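Local atomic coordinates of malonyl CoA-acyl carrier protein transacylase (Synechocystis sp. PCC 6803 substr. Kazusa, PDB entry 4RR5), a protein that transfers the malonyl group from malonyl-CoA to holo acyl carrier protein, supplying malonyl-ACP for fatty acid biosynthesis. Residues 4-9 and 259-264; 62-67 and 99-104; 216-221 and 242-247. One frame throughout, in Å; residues are numbered along the deposited sequence.

Interaction 1 of 3, residues 4-9 and 259-264; sequences AWVFPG and YWEVGP
Matching torsions bring the indoles of Trp5 and Trp260 together: both carry CG anti to the carbonyl carbon, with chi1 -63° and -65°. The register of the strands already puts the two residues on one face. The indole planes are only 9° apart, but one ring system is displaced well past the other. NE1 of Trp5 comes 3.5 Å from CE3 of Trp260. Val262 adds CG2 to this face, 3.9 Å from CB of Trp5. Its other methyl, CG1, is anti to the backbone N and lies 3.6 Å from CE2 of Phe7.

The opposite face holds Ala4, Val6, Tyr259 and Glu261. Val6 CG2 sits over the Tyr259 ring, 4.0 Å from its centroid, in a CH-pi contact offset toward the rim.

The backbones form a parallel beta pair. Trp260 N donates to Ala4 O at 2.8 Å. Val6 N then donates to Trp260 O, and Val262 N to Val6 O at 2.9 Å. Beyond the strands the Gly263 backbone passes close to the Pro8 ring, with CG of Pro8 3.8 Å from CA of Gly263.

These are the two central strands of a four-stranded parallel sheet in the acyltransferase domain. Strand 83-86 bonds to the far edge of 3-7, and strand 280-284 flanks 258-262. Helix 56-76 covers the face of Trp5 and Val262. Helices 244-254 and 267-273 cover the face of Val6 and Tyr259, where the Tyr259 hydroxyl bonds to Leu268 O and probably to Trp244 NE1, and the Glu261 carboxylate takes the backbone N-H groups of Leu268 and Thr269.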
ATOM      1  N   ALA A   4      -1.994  -0.283  15.973  1.00 31.54           N
ATOM      2  CA  ALA A   4      -2.095  -0.621  14.556  1.00 30.57           C
ATOM      3  C   ALA A   4      -0.715  -0.618  13.867  1.00 28.09           C
ATOM      4  O   ALA A   4       0.109   0.274  14.113  1.00 26.48           O
ATOM      5  CB  ALA A   4      -3.019   0.349  13.869  1.00 26.09           C
ATOM      6  N   TRP A   5      -0.453  -1.622  13.030  1.00 23.84           N
ATOM      7  CA  TRP A   5       0.686  -1.566  12.108  1.00 22.74           C
ATOM      8  C   TRP A   5       0.141  -1.320  10.721  1.00 22.30           C
ATOM      9  O   TRP A   5      -0.689  -2.091  10.245  1.00 26.22           O
ATOM     10  CB  TRP A   5       1.510  -2.848  12.103  1.00 22.97           C
ATOM     11  CG  TRP A   5       2.180  -3.200  13.389  1.00 24.55           C
ATOM     12  CD1 TRP A   5       2.163  -2.489  14.557  1.00 26.73           C
ATOM     13  CD2 TRP A   5       2.958  -4.373  13.647  1.00 24.84           C
ATOM     14  NE1 TRP A   5       2.886  -3.148  15.523  1.00 26.60           N
ATOM     15  CE2 TRP A   5       3.379  -4.311  14.991  1.00 27.87           C
ATOM     16  CE3 TRP A   5       3.350  -5.466  12.869  1.00 25.08           C
ATOM     17  CZ2 TRP A   5       4.170  -5.302  15.571  1.00 26.45           C
ATOM     18  CZ3 TRP A   5       4.132  -6.449  13.448  1.00 23.55           C
ATOM     19  CH2 TRP A   5       4.531  -6.361  14.784  1.00 25.50           C
ATOM     20  N   VAL A   6       0.577  -0.239  10.083  1.00 22.83           N
ATOM     21  CA  VAL A   6       0.117   0.080   8.738  1.00 24.84           C
ATOM     22  C   VAL A   6       1.290   0.093   7.761  1.00 19.93           C
ATOM     23  O   VAL A   6       2.373   0.583   8.085  1.00 21.20           O
ATOM     24  CB  VAL A   6      -0.643   1.433   8.694  1.00 22.09           C
ATOM     25  CG1 VAL A   6      -1.854   1.369   9.581  1.00 20.63           C
ATOM     26  CG2 VAL A   6       0.254   2.587   9.111  1.00 20.07           C
ATOM     27  N   PHE A   7       1.060  -0.452   6.569  1.00 18.63           N
ATOM     28  CA  PHE A   7       2.133  -0.671   5.601  1.00 20.77           C
ATOM     29  C   PHE A   7       2.044   0.235   4.360  1.00 19.75           C
ATOM     30  O   PHE A   7       1.052   0.235   3.639  1.00 20.21           O
ATOM     31  CB  PHE A   7       2.153  -2.151   5.213  1.00 17.64           C
ATOM     32  CG  PHE A   7       2.476  -3.067   6.380  1.00 18.89           C
ATOM     33  CD1 PHE A   7       1.477  -3.456   7.283  1.00 25.70           C
ATOM     34  CD2 PHE A   7       3.776  -3.498   6.608  1.00 18.84           C
ATOM     35  CE1 PHE A   7       1.771  -4.281   8.388  1.00 21.54           C
ATOM     36  CE2 PHE A   7       4.086  -4.325   7.705  1.00 20.42           C
ATOM     37  CZ  PHE A   7       3.085  -4.714   8.597  1.00 20.30           C
ATOM     38  N   PRO A   8       3.095   1.030   4.116  1.00 18.12           N
ATOM     39  CA  PRO A   8       3.042   1.963   2.989  1.00 20.30           C
ATOM     40  C   PRO A   8       3.184   1.283   1.624  1.00 23.43           C
ATOM     41  O   PRO A   8       3.774   0.211   1.499  1.00 24.90           O
ATOM     42  CB  PRO A   8       4.222   2.897   3.264  1.00 18.02           C
ATOM     43  CG  PRO A   8       5.190   2.042   4.011  1.00 23.16           C
ATOM     44  CD  PRO A   8       4.346   1.162   4.887  1.00 20.57           C
ATOM     45  N   GLY A   9       2.637   1.903   0.591  1.00 19.61           N
ATOM     46  CA  GLY A   9       2.742   1.329  -0.731  1.00 21.80           C
ATOM     47  C   GLY A   9       3.596   2.174  -1.654  1.00 21.66           C
ATOM     48  O   GLY A   9       4.517   2.855  -1.207  1.00 16.94           O
ATOM     49  N   TYR A 259      -0.369   4.069  16.306  1.00 34.54           N
ATOM     50  CA  TYR A 259      -0.384   3.898  14.868  1.00 30.09           C
ATOM     51  C   TYR A 259       1.053   3.860  14.367  1.00 30.55           C
ATOM     52  O   TYR A 259       1.748   4.880  14.398  1.00 29.77           O
ATOM     53  CB  TYR A 259      -1.171   5.058  14.271  1.00 35.11           C
ATOM     54  CG  TYR A 259      -1.336   5.170  12.768  1.00 33.68           C
ATOM     55  CD1 TYR A 259      -2.447   4.627  12.135  1.00 29.07           C
ATOM     56  CD2 TYR A 259      -0.443   5.920  12.001  1.00 29.19           C
ATOM     57  CE1 TYR A 259      -2.643   4.783  10.775  1.00 29.82           C
ATOM     58  CE2 TYR A 259      -0.629   6.072  10.634  1.00 31.77           C
ATOM     59  CZ  TYR A 259      -1.735   5.507  10.035  1.00 25.93           C
ATOM     60  OH  TYR A 259      -1.947   5.652   8.696  1.00 23.91           O
ATOM     61  N   TRP A 260       1.506   2.684  13.937  1.00 29.22           N
ATOM     62  CA  TRP A 260       2.901   2.506  13.539  1.00 28.33           C
ATOM     63  C   TRP A 260       3.020   2.246  12.055  1.00 26.03           C
ATOM     64  O   TRP A 260       2.512   1.243  11.559  1.00 22.77           O
ATOM     65  CB  TRP A 260       3.550   1.347  14.294  1.00 24.41           C
ATOM     66  CG  TRP A 260       3.676   1.547  15.767  1.00 32.75           C
ATOM     67  CD1 TRP A 260       3.208   2.597  16.507  1.00 32.69           C
ATOM     68  CD2 TRP A 260       4.313   0.659  16.691  1.00 30.85           C
ATOM     69  NE1 TRP A 260       3.508   2.415  17.835  1.00 31.48           N
ATOM     70  CE2 TRP A 260       4.188   1.232  17.974  1.00 35.47           C
ATOM     71  CE3 TRP A 260       4.976  -0.563  16.557  1.00 27.17           C
ATOM     72  CZ2 TRP A 260       4.706   0.625  19.116  1.00 33.57           C
ATOM     73  CZ3 TRP A 260       5.496  -1.162  17.686  1.00 38.81           C
ATOM     74  CH2 TRP A 260       5.353  -0.569  18.954  1.00 36.88           C
ATOM     75  N   GLU A 261       3.695   3.148  11.352  1.00 23.78           N
ATOM     76  CA  GLU A 261       3.968   2.950   9.950  1.00 25.42           C
ATOM     77  C   GLU A 261       5.185   2.060   9.838  1.00 26.66           C
ATOM     78  O   GLU A 261       6.284   2.470  10.180  1.00 28.72           O
ATOM     79  CB  GLU A 261       4.207   4.268   9.228  1.00 25.52           C
ATOM     80  CG  GLU A 261       4.096   4.146   7.723  1.00 24.54           C
ATOM     81  CD  GLU A 261       4.262   5.487   7.023  1.00 27.85           C
ATOM     82  OE1 GLU A 261       4.309   6.523   7.723  1.00 27.78           O
ATOM     83  OE2 GLU A 261       4.348   5.499   5.774  1.00 23.06           O
ATOM     84  N   VAL A 262       4.972   0.841   9.363  1.00 25.04           N
ATOM     85  CA  VAL A 262       6.023  -0.153   9.263  1.00 24.53           C
ATOM     86  C   VAL A 262       6.501  -0.216   7.818  1.00 21.63           C
ATOM     87  O   VAL A 262       5.946  -0.941   6.999  1.00 19.73           O
ATOM     88  CB  VAL A 262       5.518  -1.522   9.746  1.00 25.07           C
ATOM     89  CG1 VAL A 262       6.601  -2.563   9.668  1.00 20.97           C
ATOM     90  CG2 VAL A 262       4.974  -1.401  11.175  1.00 22.93           C
ATOM     91  N   GLY A 263       7.527   0.576   7.517  1.00 23.45           N
ATOM     92  CA  GLY A 263       8.055   0.692   6.168  1.00 21.79           C
ATOM     93  C   GLY A 263       8.771   2.018   6.006  1.00 21.33           C
ATOM     94  O   GLY A 263       8.804   2.822   6.930  1.00 25.23           O
ATOM     95  N   PRO A 264       9.328   2.268   4.821  1.00 22.49           N
ATOM     96  CA  PRO A 264      10.081   3.498   4.581  1.00 25.56           C
ATOM     97  C   PRO A 264       9.142   4.685   4.423  1.00 28.83           C
ATOM     98  O   PRO A 264       7.935   4.484   4.260  1.00 28.27           O
ATOM     99  CB  PRO A 264      10.824   3.200   3.274  1.00 24.25           C
ATOM    100  CG  PRO A 264       9.937   2.299   2.552  1.00 22.11           C
ATOM    101  CD  PRO A 264       9.181   1.474   3.590  1.00 21.73           C
TER

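Interaction 2 of 3, residues 62-67 and 99-104; sequences CLYVIE and GVFDFA
Tyr64 reaches from helix 56-76 to the start of helix 103-119, where Phe103 meets it. The contact joins two helices of the acyltransferase domain through the first turn of the second one. Asp102 is the N-cap of that helix, and its OD1 bonds to Thr105 OG1. Gly99, three residues earlier, ends the preceding helix in a Schellman motif.

From CB of Tyr64, CG is placed anti to the backbone N, chi1 170°. This carries the ring off the helix toward the 99-104 segment. The near edge comes first: CE1 of Tyr64 lies 3.8 Å from CE1 of Phe103. The two ring planes are 20° apart, but the rings are offset, with centroids 5.9 Å from each other, and share little area. At the tip, OH of Tyr64 lies 3.9 Å from CE1 of Phe101, near the edge of that ring. The hydroxyl donates to the carbonyl oxygen of Phe103, 2.9 Å from OH of Tyr64 to O of Phe103. It meets this oxygen in the carbonyl plane, on a lone pair, with a C=O...O angle of 122°. The bond fixes the tip against the first helical turn.

An alanine in place of Tyr64 would remove the ring and hydroxyl, and is likely to leave Phe103 O without this donor and open a gap beside the Phe103 and Phe101 rings.

Around the contact, Ser93 and Tyr96 of helix 90-97 touch Tyr64, Leu95 touches Phe101, and Gln33 of helix 25-38 lies against Phe103. Phe103 is also met one residue further along helix 56-76, by Val65. CG2 of Val65 lies 4.1 Å from CZ of Phe103.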
ATOM      1  N   CYS A  62       9.949  -5.027  -3.785  1.00 18.55           N
ATOM      2  CA  CYS A  62      10.905  -4.435  -2.853  1.00 25.18           C
ATOM      3  C   CYS A  62      10.234  -3.964  -1.550  1.00 26.93           C
ATOM      4  O   CYS A  62      10.711  -4.284  -0.451  1.00 24.01           O
ATOM      5  CB  CYS A  62      11.653  -3.274  -3.504  1.00 21.55           C
ATOM      6  SG  CYS A  62      13.042  -3.795  -4.527  1.00 26.89           S
ATOM      7  N   LEU A  63       9.138  -3.211  -1.665  1.00 21.53           N
ATOM      8  CA  LEU A  63       8.433  -2.724  -0.481  1.00 19.61           C
ATOM      9  C   LEU A  63       7.855  -3.877   0.335  1.00 19.75           C
ATOM     10  O   LEU A  63       7.887  -3.850   1.562  1.00 19.05           O
ATOM     11  CB  LEU A  63       7.315  -1.761  -0.872  1.00 18.77           C
ATOM     12  CG  LEU A  63       7.735  -0.352  -1.264  1.00 21.92           C
ATOM     13  CD1 LEU A  63       6.524   0.449  -1.716  1.00 20.46           C
ATOM     14  CD2 LEU A  63       8.436   0.340  -0.102  1.00 21.52           C
ATOM     15  N   TYR A  64       7.333  -4.894  -0.347  1.00 17.09           N
ATOM     16  CA  TYR A  64       6.761  -6.030   0.353  1.00 19.39           C
ATOM     17  C   TYR A  64       7.819  -6.790   1.148  1.00 18.52           C
ATOM     18  O   TYR A  64       7.594  -7.155   2.294  1.00 18.97           O
ATOM     19  CB  TYR A  64       6.058  -6.981  -0.623  1.00 16.96           C
ATOM     20  CG  TYR A  64       5.656  -8.317  -0.001  1.00 17.31           C
ATOM     21  CD1 TYR A  64       6.536  -9.399   0.018  1.00 16.30           C
ATOM     22  CD2 TYR A  64       4.391  -8.495   0.559  1.00 19.39           C
ATOM     23  CE1 TYR A  64       6.177 -10.614   0.572  1.00 16.34           C
ATOM     24  CE2 TYR A  64       4.019  -9.710   1.116  1.00 18.92           C
ATOM     25  CZ  TYR A  64       4.923 -10.765   1.118  1.00 20.64           C
ATOM     26  OH  TYR A  64       4.561 -11.972   1.659  1.00 23.26           O
ATOM     27  N   VAL A  65       8.960  -7.058   0.532  1.00 19.01           N
ATOM     28  CA  VAL A  65       9.993  -7.847   1.186  1.00 19.86           C
ATOM     29  C   VAL A  65      10.524  -7.105   2.416  1.00 20.28           C
ATOM     30  O   VAL A  65      10.725  -7.691   3.485  1.00 19.65           O
ATOM     31  CB  VAL A  65      11.153  -8.171   0.201  1.00 26.82           C
ATOM     32  CG1 VAL A  65      12.381  -8.697   0.953  1.00 22.22           C
ATOM     33  CG2 VAL A  65      10.693  -9.159  -0.863  1.00 17.58           C
ATOM     34  N   ILE A  66      10.737  -5.803   2.261  1.00 18.39           N
ATOM     35  CA  ILE A  66      11.258  -4.984   3.348  1.00 21.42           C
ATOM     36  C   ILE A  66      10.248  -4.860   4.488  1.00 19.41           C
ATOM     37  O   ILE A  66      10.603  -5.005   5.667  1.00 17.41           O
ATOM     38  CB  ILE A  66      11.660  -3.580   2.842  1.00 19.36           C
ATOM     39  CG1 ILE A  66      12.940  -3.691   2.015  1.00 16.68           C
ATOM     40  CG2 ILE A  66      11.834  -2.610   4.010  1.00 15.74           C
ATOM     41  CD1 ILE A  66      13.238  -2.472   1.186  1.00 20.25           C
ATOM     42  N   GLU A  67       8.993  -4.608   4.128  1.00 18.05           N
ATOM     43  CA  GLU A  67       7.919  -4.523   5.102  1.00 16.14           C
ATOM     44  C   GLU A  67       7.716  -5.838   5.867  1.00 17.43           C
ATOM     45  O   GLU A  67       7.568  -5.825   7.094  1.00 17.99           O
ATOM     46  CB  GLU A  67       6.632  -4.072   4.408  1.00 17.68           C
ATOM     47  CG  GLU A  67       6.628  -2.557   4.138  1.00 18.26           C
ATOM     48  CD  GLU A  67       5.548  -2.090   3.177  1.00 18.55           C
ATOM     49  OE1 GLU A  67       4.691  -2.902   2.763  1.00 19.66           O
ATOM     50  OE2 GLU A  67       5.554  -0.889   2.840  1.00 16.11           O
ATOM     51  N   GLY A  99      -0.803 -13.538   8.983  1.00 27.22           N
ATOM     52  CA  GLY A  99      -0.785 -14.987   8.889  1.00 20.72           C
ATOM     53  C   GLY A  99      -1.663 -15.562   7.800  1.00 27.28           C
ATOM     54  O   GLY A  99      -1.870 -16.779   7.720  1.00 27.14           O
ATOM     55  N   VAL A 100      -2.158 -14.685   6.935  1.00 28.12           N
ATOM     56  CA  VAL A 100      -3.116 -15.075   5.913  1.00 27.07           C
ATOM     57  C   VAL A 100      -2.454 -15.946   4.855  1.00 28.18           C
ATOM     58  O   VAL A 100      -3.047 -16.910   4.361  1.00 30.51           O
ATOM     59  CB  VAL A 100      -3.749 -13.828   5.284  1.00 25.95           C
ATOM     60  CG1 VAL A 100      -4.583 -14.193   4.086  1.00 21.26           C
ATOM     61  CG2 VAL A 100      -4.578 -13.093   6.335  1.00 24.14           C
ATOM     62  N   PHE A 101      -1.221 -15.590   4.508  1.00 24.67           N
ATOM     63  CA  PHE A 101      -0.356 -16.447   3.703  1.00 27.70           C
ATOM     64  C   PHE A 101       1.062 -16.259   4.189  1.00 31.38           C
ATOM     65  O   PHE A 101       1.358 -15.261   4.858  1.00 25.79           O
ATOM     66  CB  PHE A 101      -0.445 -16.138   2.208  1.00 26.68           C
ATOM     67  CG  PHE A 101      -0.444 -14.674   1.886  1.00 29.50           C
ATOM     68  CD1 PHE A 101       0.674 -13.893   2.122  1.00 27.87           C
ATOM     69  CD2 PHE A 101      -1.570 -14.076   1.332  1.00 28.44           C
ATOM     70  CE1 PHE A 101       0.671 -12.534   1.821  1.00 27.87           C
ATOM     71  CE2 PHE A 101      -1.585 -12.721   1.038  1.00 30.88           C
ATOM     72  CZ  PHE A 101      -0.452 -11.945   1.277  1.00 26.81           C
ATOM     73  N   ASP A 102       1.936 -17.205   3.846  1.00 29.12           N
ATOM     74  CA  ASP A 102       3.330 -17.121   4.264  1.00 28.51           C
ATOM     75  C   ASP A 102       4.112 -16.128   3.403  1.00 27.98           C
ATOM     76  O   ASP A 102       3.620 -15.635   2.376  1.00 27.77           O
ATOM     77  CB  ASP A 102       3.997 -18.503   4.229  1.00 27.42           C
ATOM     78  CG  ASP A 102       3.846 -19.209   2.883  1.00 30.48           C
ATOM     79  OD1 ASP A 102       3.755 -18.540   1.837  1.00 29.91           O
ATOM     80  OD2 ASP A 102       3.825 -20.454   2.870  1.00 35.85           O
ATOM     81  N   PHE A 103       5.341 -15.858   3.831  1.00 30.30           N
ATOM     82  CA  PHE A 103       6.219 -14.933   3.131  1.00 25.07           C
ATOM     83  C   PHE A 103       6.285 -15.216   1.626  1.00 29.01           C
ATOM     84  O   PHE A 103       5.939 -14.351   0.820  1.00 29.16           O
ATOM     85  CB  PHE A 103       7.621 -14.973   3.746  1.00 25.31           C
ATOM     86  CG  PHE A 103       8.593 -14.078   3.053  1.00 26.98           C
ATOM     87  CD1 PHE A 103       8.419 -12.699   3.085  1.00 25.67           C
ATOM     88  CD2 PHE A 103       9.651 -14.607   2.334  1.00 25.39           C
ATOM     89  CE1 PHE A 103       9.291 -11.856   2.420  1.00 23.31           C
ATOM     90  CE2 PHE A 103      10.529 -13.781   1.662  1.00 26.83           C
ATOM     91  CZ  PHE A 103      10.355 -12.400   1.700  1.00 27.71           C
ATOM     92  N   ALA A 104       6.697 -16.427   1.253  1.00 27.66           N
ATOM     93  CA  ALA A 104       6.898 -16.774  -0.160  1.00 28.43           C
ATOM     94  C   ALA A 104       5.646 -16.641  -1.027  1.00 25.23           C
ATOM     95  O   ALA A 104       5.729 -16.124  -2.138  1.00 25.32           O
ATOM     96  CB  ALA A 104       7.454 -18.195  -0.283  1.00 29.74           C
TER

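Interaction 3 of 3, residues 216-221 and 242-247; sequences LSNVDP and VRWRET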
ATOM      1  N   LEU A 216      -7.892  -4.429   8.154  1.00 26.08           N
ATOM      2  CA  LEU A 216      -8.804  -3.469   7.522  1.00 27.41           C
ATOM      3  C   LEU A 216      -8.433  -3.266   6.053  1.00 25.66           C
ATOM      4  O   LEU A 216      -7.464  -2.582   5.737  1.00 22.32           O
ATOM      5  CB  LEU A 216      -8.808  -2.122   8.258  1.00 23.50           C
ATOM      6  CG  LEU A 216      -9.448  -2.076   9.653  1.00 24.67           C
ATOM      7  CD1 LEU A 216      -8.682  -2.894  10.697  1.00 22.97           C
ATOM      8  CD2 LEU A 216      -9.598  -0.638  10.114  1.00 29.21           C
ATOM      9  N   SER A 217      -9.223  -3.845   5.155  1.00 23.95           N
ATOM     10  CA  SER A 217      -8.874  -3.837   3.741  1.00 24.58           C
ATOM     11  C   SER A 217      -9.263  -2.570   2.955  1.00 28.85           C
ATOM     12  O   SER A 217     -10.246  -1.895   3.271  1.00 27.43           O
ATOM     13  CB  SER A 217      -9.488  -5.055   3.088  1.00 21.50           C
ATOM     14  OG  SER A 217      -9.155  -6.195   3.857  1.00 22.82           O
ATOM     15  N   ASN A 218      -8.479  -2.275   1.915  1.00 23.63           N
ATOM     16  CA  ASN A 218      -8.613  -1.054   1.130  1.00 24.24           C
ATOM     17  C   ASN A 218     -10.018  -0.777   0.594  1.00 22.96           C
ATOM     18  O   ASN A 218     -10.491   0.359   0.656  1.00 24.95           O
ATOM     19  CB  ASN A 218      -7.640  -1.073  -0.068  1.00 29.66           C
ATOM     20  CG  ASN A 218      -6.188  -0.804   0.324  1.00 26.84           C
ATOM     21  OD1 ASN A 218      -5.301  -0.832  -0.530  1.00 23.73           O
ATOM     22  ND2 ASN A 218      -5.938  -0.561   1.612  1.00 25.55           N
ATOM     23  N   VAL A 219     -10.669  -1.786   0.024  1.00 21.59           N
ATOM     24  CA  VAL A 219     -11.994  -1.553  -0.554  1.00 27.82           C
ATOM     25  C   VAL A 219     -13.108  -1.542   0.494  1.00 29.20           C
ATOM     26  O   VAL A 219     -14.211  -1.081   0.214  1.00 28.58           O
ATOM     27  CB  VAL A 219     -12.359  -2.600  -1.633  1.00 27.50           C
ATOM     28  CG1 VAL A 219     -11.460  -2.445  -2.853  1.00 26.45           C
ATOM     29  CG2 VAL A 219     -12.315  -4.028  -1.067  1.00 22.33           C
ATOM     30  N   ASP A 220     -12.827  -2.047   1.695  1.00 27.85           N
ATOM     31  CA  ASP A 220     -13.843  -2.105   2.747  1.00 29.61           C
ATOM     32  C   ASP A 220     -13.189  -2.231   4.121  1.00 29.85           C
ATOM     33  O   ASP A 220     -13.032  -3.338   4.654  1.00 33.54           O
ATOM     34  CB  ASP A 220     -14.818  -3.271   2.483  1.00 29.95           C
ATOM     35  CG  ASP A 220     -15.798  -3.507   3.636  1.00 32.54           C
ATOM     36  OD1 ASP A 220     -16.066  -2.575   4.435  1.00 35.49           O
ATOM     37  OD2 ASP A 220     -16.305  -4.639   3.740  1.00 32.11           O
ATOM     38  N   PRO A 221     -12.811  -1.085   4.701  1.00 23.09           N
ATOM     39  CA  PRO A 221     -11.959  -1.008   5.890  1.00 24.57           C
ATOM     40  C   PRO A 221     -12.680  -1.300   7.190  1.00 33.22           C
ATOM     41  O   PRO A 221     -12.326  -0.729   8.223  1.00 32.72           O
ATOM     42  CB  PRO A 221     -11.469   0.440   5.872  1.00 28.99           C
ATOM     43  CG  PRO A 221     -12.526   1.176   5.163  1.00 29.05           C
ATOM     44  CD  PRO A 221     -13.057   0.238   4.118  1.00 27.69           C
ATOM     45  N   VAL A 242      -8.873   3.023  -2.861  1.00 28.81           N
ATOM     46  CA  VAL A 242      -8.218   2.867  -1.577  1.00 27.73           C
ATOM     47  C   VAL A 242      -8.821   3.850  -0.566  1.00 30.65           C
ATOM     48  O   VAL A 242      -8.553   5.070  -0.588  1.00 28.91           O
ATOM     49  CB  VAL A 242      -6.701   3.075  -1.707  1.00 25.01           C
ATOM     50  CG1 VAL A 242      -6.041   3.011  -0.351  1.00 22.72           C
ATOM     51  CG2 VAL A 242      -6.121   2.008  -2.622  1.00 25.13           C
ATOM     52  N   ARG A 243      -9.655   3.298   0.308  1.00 27.62           N
ATOM     53  CA  ARG A 243     -10.352   4.069   1.323  1.00 28.30           C
ATOM     54  C   ARG A 243      -9.496   4.215   2.579  1.00 29.88           C
ATOM     55  O   ARG A 243      -9.850   3.715   3.651  1.00 26.39           O
ATOM     56  CB  ARG A 243     -11.679   3.394   1.625  1.00 21.03           C
ATOM     57  CG  ARG A 243     -12.425   3.114   0.331  1.00 25.70           C
ATOM     58  CD  ARG A 243     -13.619   2.227   0.511  1.00 25.00           C
ATOM     59  NE  ARG A 243     -14.480   2.747   1.561  1.00 35.14           N
ATOM     60  CZ  ARG A 243     -15.577   2.142   1.987  1.00 32.98           C
ATOM     61  NH1 ARG A 243     -15.953   0.986   1.450  1.00 22.74           N
ATOM     62  NH2 ARG A 243     -16.286   2.699   2.953  1.00 37.94           N
ATOM     63  N   TRP A 244      -8.362   4.902   2.441  1.00 27.22           N
ATOM     64  CA  TRP A 244      -7.410   4.969   3.541  1.00 24.66           C
ATOM     65  C   TRP A 244      -7.890   5.921   4.621  1.00 29.02           C
ATOM     66  O   TRP A 244      -7.727   5.639   5.808  1.00 31.27           O
ATOM     67  CB  TRP A 244      -6.017   5.376   3.068  1.00 25.59           C
ATOM     68  CG  TRP A 244      -5.025   5.138   4.144  1.00 22.60           C
ATOM     69  CD1 TRP A 244      -4.461   6.073   4.964  1.00 24.38           C
ATOM     70  CD2 TRP A 244      -4.528   3.871   4.576  1.00 21.01           C
ATOM     71  NE1 TRP A 244      -3.630   5.463   5.873  1.00 25.33           N
ATOM     72  CE2 TRP A 244      -3.660   4.110   5.662  1.00 27.23           C
ATOM     73  CE3 TRP A 244      -4.731   2.554   4.151  1.00 22.97           C
ATOM     74  CZ2 TRP A 244      -2.977   3.080   6.314  1.00 21.28           C
ATOM     75  CZ3 TRP A 244      -4.066   1.533   4.811  1.00 20.83           C
ATOM     76  CH2 TRP A 244      -3.201   1.804   5.881  1.00 22.27           C
ATOM     77  N   ARG A 245      -8.492   7.036   4.220  1.00 30.31           N
ATOM     78  CA  ARG A 245      -9.093   7.956   5.188  1.00 32.86           C
ATOM     79  C   ARG A 245      -9.983   7.197   6.166  1.00 30.84           C
ATOM     80  O   ARG A 245      -9.794   7.275   7.379  1.00 32.32           O
ATOM     81  CB  ARG A 245      -9.894   9.054   4.478  1.00 37.28           C
ATOM     82  CG  ARG A 245     -10.642  10.000   5.430  1.00 39.54           C
ATOM     83  CD  ARG A 245     -11.517  11.042   4.702  1.00 39.02           C
ATOM     84  NE  ARG A 245     -12.505  10.468   3.781  1.00 35.63           N
ATOM     85  CZ  ARG A 245     -13.684   9.954   4.140  1.00 38.86           C
ATOM     86  NH1 ARG A 245     -14.046   9.910   5.417  1.00 41.91           N
ATOM     87  NH2 ARG A 245     -14.508   9.472   3.217  1.00 40.66           N
ATOM     88  N   GLU A 246     -10.931   6.440   5.623  1.00 34.57           N
ATOM     89  CA  GLU A 246     -11.855   5.642   6.425  1.00 32.47           C
ATOM     90  C   GLU A 246     -11.131   4.563   7.204  1.00 33.31           C
ATOM     91  O   GLU A 246     -11.625   4.077   8.223  1.00 35.92           O
ATOM     92  CB  GLU A 246     -12.924   4.991   5.540  1.00 31.58           C
ATOM     93  CG  GLU A 246     -13.934   5.955   4.928  1.00 32.03           C
ATOM     94  CD  GLU A 246     -14.812   5.277   3.889  1.00 38.86           C
ATOM     95  OE1 GLU A 246     -14.392   5.182   2.722  1.00 43.78           O
ATOM     96  OE2 GLU A 246     -15.920   4.820   4.235  1.00 42.89           O
ATOM     97  N   THR A 247      -9.964   4.167   6.719  1.00 33.92           N
ATOM     98  CA  THR A 247      -9.218   3.132   7.413  1.00 31.52           C
ATOM     99  C   THR A 247      -8.749   3.682   8.753  1.00 30.55           C
ATOM    100  O   THR A 247      -8.917   3.040   9.798  1.00 29.03           O
ATOM    101  CB  THR A 247      -8.040   2.641   6.578  1.00 26.38           C
ATOM    102  OG1 THR A 247      -8.549   1.963   5.420  1.00 26.67           O
ATOM    103  CG2 THR A 247      -7.205   1.678   7.385  1.00 23.94           C
TER
HETATM  104  O   HOH W   1      -7.398  -0.470   4.484  1.00 20.34           O
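Arg243 and Asn218 meet first through the backbone: Arg243 N donates to Asn218 O at 3.1 Å. The Arg243 side chain adds a second bond, NH1 to Val219 O at 3.0 Å. That donor stands above the carbonyl plane, and the N-H...O angle is only 144°. Arg243 bends at chi3, 52°, which turns its guanidinium back over the 216-221 segment.

Among charged groups, Arg243 grips Glu246 side-on within its own segment. NE bonds OE1, and NH2 forms a salt bridge with OE2. Both oxygens lie close to the guanidinium plane, but the carboxylate itself is tilted against it. This pairing probably steadies the plane that Pro221 covers.

The van der Waals contacts centre on Pro221. Its CD lies 3.8 Å above the middle of the Arg243 guanidinium, and its CG packs on CB of Glu246. Its CB comes 3.3 Å from OG1 of Thr247.

The segment 216-221 holds a type I beta turn from Ser217 to Asp220, and Arg243 is the centre of an inverse gamma turn that leads into helix 244-254. Both lie beside the predicted active site. Val242 touches His188, which is probably catalytic, and Asn218 OD1 accepts from the backbone N of Ser88, the probable nucleophile, and from Gln237 NE2. Asn218 ND2 bonds to Gly86 O. These bonds tie the Asn218 amide to the likely nucleophile elbow. Val242 lies alongside that amide, with its CG2 3.6 Å from Asn218 OD1.

One water links the two segments. It donates to Leu216 O and to Thr247 OG1, at 2.8 Å from the latter, and accepts from Asn218 ND2. Thr247 OG1 in turn donates to Arg243 O.

Overall arrangement
Interaction 1 joins a strand near the N-terminus to one late in the chain, at the middle of the four-stranded parallel sheet. The segments of interactions 2 and 3 both fall in the long chain between its strands, interaction 2 first. The centres of interactions 1 and 2 are 13 Å apart, those of 1 and 3 14 Å, and those of 2 and 3 20 Å. Interactions 2 and 3 do not touch; their nearest atoms are about 9 Å apart. Glu67 of helix 56-76 packs on Phe7 and Pro8. Trp244, at the start of helix 244-254, packs on Val6. The central sheet thus connects the helix contact with interaction 3, which lies closest to the predicted catalytic Ser88 and His188.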